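PDB 7CDY: glucose dehydrogenase from Serratia sp. FS14, which belongs to the glucose/sorbosone dehydrogenase family of beta-propeller proteins and carries a bound calcium ion. Local coordinates for residues A[18-23]-A[69-74]; A[160-165]-A[171-176]. All coordinates share one frame; numbering follows the deposited sequence. Where two conformers were deposited one is given.

How the contacts relate
Following the chain from its N terminus, contact 1 comes first: strand 3-19 runs out into L20 and P21, which meet F71 and A72 of the short helix 71-74. The contact closes a loop of 45 residues that takes in strands 26-30, 34-39, 43-44 and 62-67, and it joins two successive propeller sheets. Contact 2 opens later and is far more local. Residues 160-165 and 171-176 are separated by only five residues, so it ties the end of strand 160-163 to the loop leading toward strand 185-187 of the same sheet. The two contacts stand in series, neither nesting nor crossing. The centres of contacts 1 and 2 are about 25 Å apart, their nearest atoms about 7 Å.

Contact 1: residues A[18-23]-A[69-74]; sequences AFLPAE and PDFAAS
L20 and P21 press on the aromatic ring of F71 from different directions, and this forms the tight half of the contact. The methyl CD2 of L20 sits over one face of the F71 ring, 3.9 Å from its centroid and 18° off the normal, a CH-pi contact displaced toward the rim. There L20 CD2 comes within 3.7 Å of F71 CZ. P21 arrives obliquely beside the CD1-CE1 bond, on the same side of the ring plane as the leucine methyl, with P21 CD 3.5 Å from F71 CD1 and the two side chains crossing at about a right angle. The phenyl group reaches both because its CG stands anti to the backbone N (chi1 176°), which carries the ring out from the helix toward residues 20 and 21.

In propeller terms the contact bridges neighbouring sheets. Strand 3-19 pairs with the C-terminal strand 339-345, so the two ends of the chain share a sheet, whereas helix 71-74 lies in the connection between the antiparallel strands 62-67 and 76-84 of the next one. L20 also packs on L27 and P67, one from each sheet, and is itself buried.

Toward solvent the fit slackens. P21 is partly exposed, and P21 CG approaches the exposed A72 only at 4.2 Å from A72 CB. Beyond that edge the bonds are local to 69-74: S74 OG donates to D70 OD1 over 2.8 Å, coming from above the carboxylate plane, while D70 O accepts from the backbone N of both A73 and S74.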
# COMPACT_ATOMS: atom_id res chain seq x y z
N ALA A 18 -3.79 -5.93 -9.37
CA ALA A 18 -4.84 -5.02 -9.78
C ALA A 18 -5.67 -5.65 -10.89
O ALA A 18 -5.12 -6.21 -11.85
CB ALA A 18 -4.27 -3.70 -10.29
N PHE A 19 -6.98 -5.56 -10.77
CA PHE A 19 -7.86 -6.09 -11.80
C PHE A 19 -7.94 -5.14 -12.99
O PHE A 19 -7.97 -3.92 -12.83
CB PHE A 19 -9.26 -6.32 -11.23
CG PHE A 19 -9.43 -7.66 -10.58
CD1 PHE A 19 -9.09 -7.84 -9.25
CD2 PHE A 19 -9.91 -8.74 -11.30
CE1 PHE A 19 -9.23 -9.07 -8.65
CE2 PHE A 19 -10.05 -9.97 -10.70
CZ PHE A 19 -9.71 -10.14 -9.37
N LEU A 20 -7.97 -5.73 -14.18
CA LEU A 20 -8.30 -5.05 -15.41
C LEU A 20 -9.79 -5.26 -15.68
O LEU A 20 -10.42 -6.12 -15.06
CB LEU A 20 -7.47 -5.63 -16.56
CG LEU A 20 -5.96 -5.46 -16.42
CD1 LEU A 20 -5.28 -5.92 -17.70
CD2 LEU A 20 -5.58 -4.02 -16.11
N PRO A 21 -10.39 -4.46 -16.57
CA PRO A 21 -11.84 -4.54 -16.78
C PRO A 21 -12.29 -5.89 -17.33
O PRO A 21 -11.53 -6.61 -17.98
CB PRO A 21 -12.11 -3.42 -17.79
CG PRO A 21 -11.00 -2.45 -17.60
CD PRO A 21 -9.80 -3.30 -17.28
N ALA A 22 -13.55 -6.20 -17.06
CA ALA A 22 -14.26 -7.37 -17.61
C ALA A 22 -13.49 -8.63 -17.22
O ALA A 22 -13.20 -8.82 -16.03
CB ALA A 22 -14.52 -7.16 -19.10
N GLU A 23 -13.17 -9.51 -18.16
CA GLU A 23 -12.38 -10.71 -17.88
C GLU A 23 -10.98 -10.61 -18.49
O GLU A 23 -10.40 -11.62 -18.89
CB GLU A 23 -13.10 -11.97 -18.36
N PRO A 69 -8.21 4.99 -13.14
CA PRO A 69 -9.66 4.76 -13.08
C PRO A 69 -10.28 4.59 -14.46
O PRO A 69 -11.21 3.79 -14.62
CB PRO A 69 -10.19 5.99 -12.34
CG PRO A 69 -9.02 6.50 -11.55
CD PRO A 69 -7.80 6.18 -12.36
N ASP A 70 -9.75 5.29 -15.47
CA ASP A 70 -10.26 5.21 -16.83
C ASP A 70 -9.46 4.25 -17.72
O ASP A 70 -9.39 4.47 -18.93
CB ASP A 70 -10.35 6.60 -17.48
CG ASP A 70 -8.99 7.25 -17.69
OD1 ASP A 70 -7.96 6.66 -17.33
OD2 ASP A 70 -8.95 8.38 -18.25
N PHE A 71 -8.88 3.19 -17.13
CA PHE A 71 -8.05 2.26 -17.89
C PHE A 71 -8.74 1.74 -19.15
O PHE A 71 -8.09 1.56 -20.19
CB PHE A 71 -7.60 1.09 -17.00
CG PHE A 71 -6.81 0.03 -17.74
CD1 PHE A 71 -7.46 -0.99 -18.43
CD2 PHE A 71 -5.43 0.07 -17.78
CE1 PHE A 71 -6.75 -1.94 -19.16
CE2 PHE A 71 -4.70 -0.89 -18.49
CZ PHE A 71 -5.36 -1.89 -19.18
N ALA A 72 -10.04 1.45 -19.08
CA ALA A 72 -10.74 0.93 -20.25
C ALA A 72 -10.52 1.82 -21.46
O ALA A 72 -10.35 1.33 -22.59
CB ALA A 72 -12.23 0.77 -19.96
N ALA A 73 -10.49 3.13 -21.25
CA ALA A 73 -10.21 4.09 -22.31
C ALA A 73 -8.71 4.32 -22.52
O ALA A 73 -8.22 4.22 -23.65
CB ALA A 73 -10.92 5.42 -21.99
N SER A 74 -7.96 4.62 -21.45
CA SER A 74 -6.59 5.11 -21.59
C SER A 74 -5.53 4.01 -21.57
O SER A 74 -4.41 4.24 -22.03
CB SER A 74 -6.23 6.02 -20.40
OG SER A 74 -6.31 5.26 -19.18

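Contact 2: residues A[160-165]-A[171-176]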
# COMPACT_ATOMS: atom_id res chain seq x y z
N LEU A 160 1.94 10.83 3.68
CA LEU A 160 0.96 10.53 2.65
C LEU A 160 0.90 11.74 1.73
O LEU A 160 0.81 12.87 2.20
CB LEU A 160 -0.40 10.29 3.29
CG LEU A 160 -1.57 9.92 2.40
CD1 LEU A 160 -1.24 8.72 1.53
CD2 LEU A 160 -2.80 9.63 3.23
N VAL A 161 0.97 11.50 0.42
CA VAL A 161 1.03 12.55 -0.59
C VAL A 161 -0.24 12.48 -1.43
O VAL A 161 -0.76 11.38 -1.67
CB VAL A 161 2.30 12.33 -1.45
CG1 VAL A 161 2.16 12.93 -2.84
CG2 VAL A 161 3.52 12.87 -0.73
N ARG A 162 -0.75 13.64 -1.85
CA ARG A 162 -1.88 13.71 -2.78
C ARG A 162 -1.48 14.54 -3.98
O ARG A 162 -1.07 15.70 -3.83
CB ARG A 162 -3.13 14.32 -2.15
CG ARG A 162 -4.33 14.28 -3.10
CD ARG A 162 -5.58 14.92 -2.51
NE ARG A 162 -5.43 16.36 -2.35
CZ ARG A 162 -6.30 17.28 -2.78
NH1 ARG A 162 -7.40 16.93 -3.43
NH2 ARG A 162 -6.05 18.56 -2.54
N LEU A 163 -1.63 13.97 -5.18
CA LEU A 163 -1.28 14.62 -6.45
C LEU A 163 -2.44 14.50 -7.43
O LEU A 163 -3.37 13.71 -7.24
CB LEU A 163 -0.04 13.99 -7.08
CG LEU A 163 1.22 13.97 -6.21
CD1 LEU A 163 2.32 13.18 -6.89
CD2 LEU A 163 1.68 15.39 -5.90
N THR A 164 -2.37 15.29 -8.50
CA THR A 164 -3.27 15.07 -9.62
C THR A 164 -2.86 13.81 -10.38
O THR A 164 -1.80 13.21 -10.14
CB THR A 164 -3.24 16.25 -10.60
OG1 THR A 164 -2.00 16.25 -11.32
CG2 THR A 164 -3.44 17.59 -9.87
N ALA A 165 -3.70 13.44 -11.36
CA ALA A 165 -3.41 12.30 -12.23
C ALA A 165 -2.08 12.43 -12.95
O ALA A 165 -1.51 11.41 -13.37
CB ALA A 165 -4.54 12.16 -13.26
N PRO A 171 -3.90 22.70 -5.71
CA PRO A 171 -3.68 23.95 -4.97
C PRO A 171 -4.34 24.00 -3.60
O PRO A 171 -4.01 24.89 -2.82
CB PRO A 171 -4.22 25.03 -5.91
CG PRO A 171 -5.22 24.33 -6.76
CD PRO A 171 -4.70 22.91 -6.93
N ASP A 172 -5.26 23.10 -3.29
CA ASP A 172 -5.86 23.05 -1.97
C ASP A 172 -5.19 22.03 -1.04
O ASP A 172 -5.72 21.77 0.05
CB ASP A 172 -7.37 22.82 -2.05
CG ASP A 172 -7.74 21.57 -2.83
OD1 ASP A 172 -6.91 21.08 -3.63
OD2 ASP A 172 -8.87 21.09 -2.64
N ASN A 173 -4.05 21.47 -1.44
CA ASN A 173 -3.28 20.66 -0.50
C ASN A 173 -2.93 21.51 0.72
O ASN A 173 -2.74 22.72 0.61
CB ASN A 173 -2.02 20.12 -1.17
CG ASN A 173 -2.18 18.71 -1.72
OD1 ASN A 173 -3.29 18.21 -1.88
ND2 ASN A 173 -1.05 18.08 -2.03
N PRO A 174 -2.81 20.89 1.89
CA PRO A 174 -2.80 21.67 3.15
C PRO A 174 -1.61 22.58 3.32
O PRO A 174 -1.73 23.60 4.01
CB PRO A 174 -2.85 20.59 4.24
CG PRO A 174 -2.36 19.33 3.55
CD PRO A 174 -2.86 19.43 2.15
N TRP A 175 -0.46 22.25 2.74
CA TRP A 175 0.77 22.99 2.96
C TRP A 175 1.15 23.89 1.78
O TRP A 175 2.24 24.48 1.81
CB TRP A 175 1.92 22.03 3.28
CG TRP A 175 1.85 21.39 4.64
CD1 TRP A 175 0.99 21.68 5.66
CD2 TRP A 175 2.71 20.35 5.12
NE1 TRP A 175 1.25 20.86 6.75
CE2 TRP A 175 2.32 20.05 6.44
CE3 TRP A 175 3.78 19.65 4.57
CZ2 TRP A 175 2.95 19.07 7.21
CZ3 TRP A 175 4.42 18.69 5.33
CH2 TRP A 175 4.00 18.41 6.64
N VAL A 176 0.29 24.02 0.77
CA VAL A 176 0.60 24.87 -0.38
C VAL A 176 0.87 26.30 0.09
O VAL A 176 0.13 26.86 0.91
CB VAL A 176 -0.54 24.82 -1.41
CG1 VAL A 176 -0.40 25.94 -2.44
CG2 VAL A 176 -0.56 23.46 -2.10
O HOH W 1 -9.33 19.10 -4.38
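R162 meets N173 side-on, turning two nitrogens of its guanidinium to a single amide oxygen. R162 NE and R162 NH2 each lie 2.9 Å from N173 OD1; the NE bond runs nearly along the C=O axis, and both are bent at hydrogen. The guanidinium and amide planes are turned 36° against each other. The arginine is extended through chi2, and a bend at chi3 (68°) brings this edge round to the asparagine.

The other end of the amide answers the backbone: N173 ND2 donates in the carbonyl plane to R162 O at 3.0 Å, so one asparagine grips both side chain and main chain of one residue. The same ND2 is also hydrogen-bonded to P183 O. D172 stands more steeply, its carboxylate 61° from the guanidinium. R162 NH2 forms a salt bridge to D172 OD1 at 2.9 Å, meeting that oxygen from above the carboxylate plane, and a water links R162 NH1 to D172 OD2.

The arrangement fastens the loop after strand 160-163 back onto that propeller strand, where Y136 adds a cation-pi contact to R162. D172 probably offsets part of the positive charge, and bonds to NE, NH1 and NH2 should hold the buried guanidinium against rotation.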